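Local coordinates for nuclear movement protein (Encephalitozoon cuniculi, PDB 2O30) that probably binds unfolded proteins and carries a CS domain of the HSP20/p23-like type, although its exact cellular role is not established, at residues I31-V36 with V72-T77. The protein carries 1 engineered substitution. Sequence-based numbering, arbitrary orientation.
Sequences IKIRMV and VDVNVT. Engineered in segment 31-36: Met35 (natural residue Ile).
Between Val74 and Val76, whose side chains point inward to Ile33 and Met35, Asn75 faces the other way, and its ND2 donates hydrogen bonds to both Glu15 OE1 and Asn17 OD1 of the adjoining strand. Across to strand 31-36, by contrast, the contacts are between apolar side chains. Ile31 meets Val72 tip to tip, CD1 lying 3.7 Å from Val72 CG2, and Ile33 repeats the pattern with its CD1 at 3.9 Å from Val74 CG2. In Ile33 the branch that leads to CD1 is anti to the carbonyl carbon (chi1 -59°) and runs on extended, carrying the methyl across to the valine; on Val74, CG2 is likewise the branch anti to its carbonyl carbon. Here is the two-sheet sandwich of the CS domain in miniature, the HSP20/p23-like fold: strands 31-36 and 72-77 belong to different sheets, run almost parallel at 14°, and stand 10.8 Å apart at the closest approach of their axes. That spacing is bridged by side chains, one pair at every second residue. The third rung is looser. Met35, an engineered residue modelled as selenomethionine, brings SE to 4.4 Å from Val76 CG1. Val76 differs from the other two valines: its CG1 stands between the backbone N and the carbonyl carbon (chi1 65°). The backbones also draw apart along the strands, from 8.9 Å between the CA atoms of Ile31 and Val72 to 9.9 Å between those of Met35 and Val76. Trp65 packs on Ile31 and Ile33, Phe20 on Val72 and Val74, and Leu54 and Val60 on Met35. On the reverse face of strand 31-36, Arg34 NH1 hydrogen-bonds to Trp65 O of the second subunit, and NH2 to a dithiothreitol molecule probably retained from crystallisation.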
loop_
_atom_site.group_PDB
_atom_site.type_symbol
_atom_site.label_atom_id
_atom_site.label_comp_id
_atom_site.label_asym_id
_atom_site.label_seq_id
_atom_site.Cartn_x
_atom_site.Cartn_y
_atom_site.Cartn_z
ATOM N N ILE A 31 -0.622 9.729 4.926
ATOM C CA ILE A 31 -0.662 8.465 5.669
ATOM C C ILE A 31 -1.040 7.331 4.732
ATOM O O ILE A 31 -2.142 7.303 4.187
ATOM C CB ILE A 31 -1.617 8.529 6.882
ATOM C CG1 ILE A 31 -1.066 9.534 7.893
ATOM C CG2 ILE A 31 -1.777 7.134 7.521
ATOM C CD1 ILE A 31 -2.109 10.205 8.725
ATOM N N LYS A 32 -0.108 6.406 4.539
ATOM C CA LYS A 32 -0.336 5.282 3.647
ATOM C C LYS A 32 -0.202 3.990 4.440
ATOM O O LYS A 32 0.842 3.732 5.005
ATOM C CB LYS A 32 0.668 5.320 2.499
ATOM C CG LYS A 32 0.432 6.494 1.526
ATOM C CD LYS A 32 1.449 6.444 0.370
ATOM C CE LYS A 32 1.131 7.472 -0.737
ATOM N NZ LYS A 32 -0.209 8.116 -0.577
ATOM N N ILE A 33 -1.268 3.194 4.474
ATOM C CA ILE A 33 -1.284 1.938 5.251
ATOM C C ILE A 33 -1.810 0.814 4.352
ATOM O O ILE A 33 -2.873 0.950 3.734
ATOM C CB ILE A 33 -2.159 2.068 6.523
ATOM C CG1 ILE A 33 -1.621 3.196 7.405
ATOM C CG2 ILE A 33 -2.186 0.741 7.304
ATOM C CD1 ILE A 33 -2.535 3.625 8.566
ATOM N N ARG A 34 -1.045 -0.268 4.258
ATOM C CA ARG A 34 -1.451 -1.461 3.501
ATOM C C ARG A 34 -1.116 -2.715 4.311
ATOM O O ARG A 34 -0.001 -2.842 4.798
ATOM C CB ARG A 34 -0.698 -1.540 2.175
ATOM C CG ARG A 34 -1.020 -2.782 1.332
ATOM C CD ARG A 34 -0.294 -2.794 -0.021
ATOM N NE ARG A 34 1.154 -2.977 0.085
ATOM C CZ ARG A 34 2.069 -2.086 -0.296
ATOM N NH1 ARG A 34 1.714 -0.930 -0.829
ATOM N NH2 ARG A 34 3.360 -2.359 -0.157
HETATM N N MSE A 35 -2.070 -3.638 4.417
HETATM C CA MSE A 35 -1.785 -4.964 4.915
HETATM C C MSE A 35 -2.259 -5.956 3.857
HETATM O O MSE A 35 -3.377 -5.826 3.354
HETATM C CB MSE A 35 -2.509 -5.218 6.242
HETATM C CG MSE A 35 -1.997 -4.423 7.433
HETATM SE SE MSE A 35 -2.641 -5.139 8.991
HETATM C CE MSE A 35 -1.885 -6.723 8.774
ATOM N N VAL A 36 -1.402 -6.918 3.525
ATOM C CA VAL A 36 -1.751 -8.047 2.668
ATOM C C VAL A 36 -1.228 -9.299 3.365
ATOM O O VAL A 36 -0.012 -9.440 3.578
ATOM C CB VAL A 36 -1.115 -7.948 1.254
ATOM C CG1 VAL A 36 -1.560 -9.131 0.379
ATOM C CG2 VAL A 36 -1.502 -6.638 0.594
ATOM N N VAL A 72 -1.649 9.038 15.166
ATOM C CA VAL A 72 -2.447 8.129 14.349
ATOM C C VAL A 72 -2.655 6.865 15.165
ATOM O O VAL A 72 -1.692 6.315 15.706
ATOM C CB VAL A 72 -1.744 7.783 13.025
ATOM C CG1 VAL A 72 -2.624 6.841 12.190
ATOM C CG2 VAL A 72 -1.471 9.064 12.196
ATOM N N ASP A 73 -3.904 6.420 15.254
ATOM C CA ASP A 73 -4.214 5.159 15.943
ATOM C C ASP A 73 -4.711 4.144 14.907
ATOM O O ASP A 73 -5.659 4.413 14.184
ATOM C CB ASP A 73 -5.245 5.417 17.032
ATOM C CG ASP A 73 -4.662 6.157 18.226
ATOM O OD1 ASP A 73 -3.791 5.587 18.905
ATOM O OD2 ASP A 73 -5.089 7.294 18.511
ATOM N N VAL A 74 -4.035 3.000 14.820
ATOM C CA VAL A 74 -4.377 1.937 13.860
ATOM C C VAL A 74 -4.846 0.736 14.685
ATOM O O VAL A 74 -4.272 0.444 15.740
ATOM C CB VAL A 74 -3.140 1.563 13.036
ATOM C CG1 VAL A 74 -3.469 0.535 11.977
ATOM C CG2 VAL A 74 -2.509 2.829 12.377
ATOM N N ASN A 75 -5.913 0.081 14.233
ATOM C CA ASN A 75 -6.468 -1.072 14.955
ATOM C C ASN A 75 -6.750 -2.164 13.919
ATOM O O ASN A 75 -7.194 -1.872 12.811
ATOM C CB ASN A 75 -7.759 -0.616 15.635
ATOM C CG ASN A 75 -8.534 -1.742 16.246
ATOM O OD1 ASN A 75 -9.457 -2.285 15.618
ATOM N ND2 ASN A 75 -8.180 -2.110 17.481
ATOM N N VAL A 76 -6.466 -3.424 14.269
ATOM C CA VAL A 76 -6.838 -4.554 13.414
ATOM C C VAL A 76 -7.144 -5.733 14.334
ATOM O O VAL A 76 -6.525 -5.868 15.404
ATOM C CB VAL A 76 -5.748 -4.921 12.345
ATOM C CG1 VAL A 76 -4.452 -5.430 12.965
ATOM C CG2 VAL A 76 -6.276 -5.965 11.342
ATOM N N THR A 77 -8.109 -6.558 13.920
ATOM C CA THR A 77 -8.562 -7.673 14.770
ATOM C C THR A 77 -7.685 -8.901 14.509
ATOM O O THR A 77 -7.372 -9.202 13.370
ATOM C CB THR A 77 -10.046 -7.989 14.473
ATOM O OG1 THR A 77 -10.855 -6.848 14.796
ATOM C CG2 THR A 77 -10.533 -9.196 15.282
#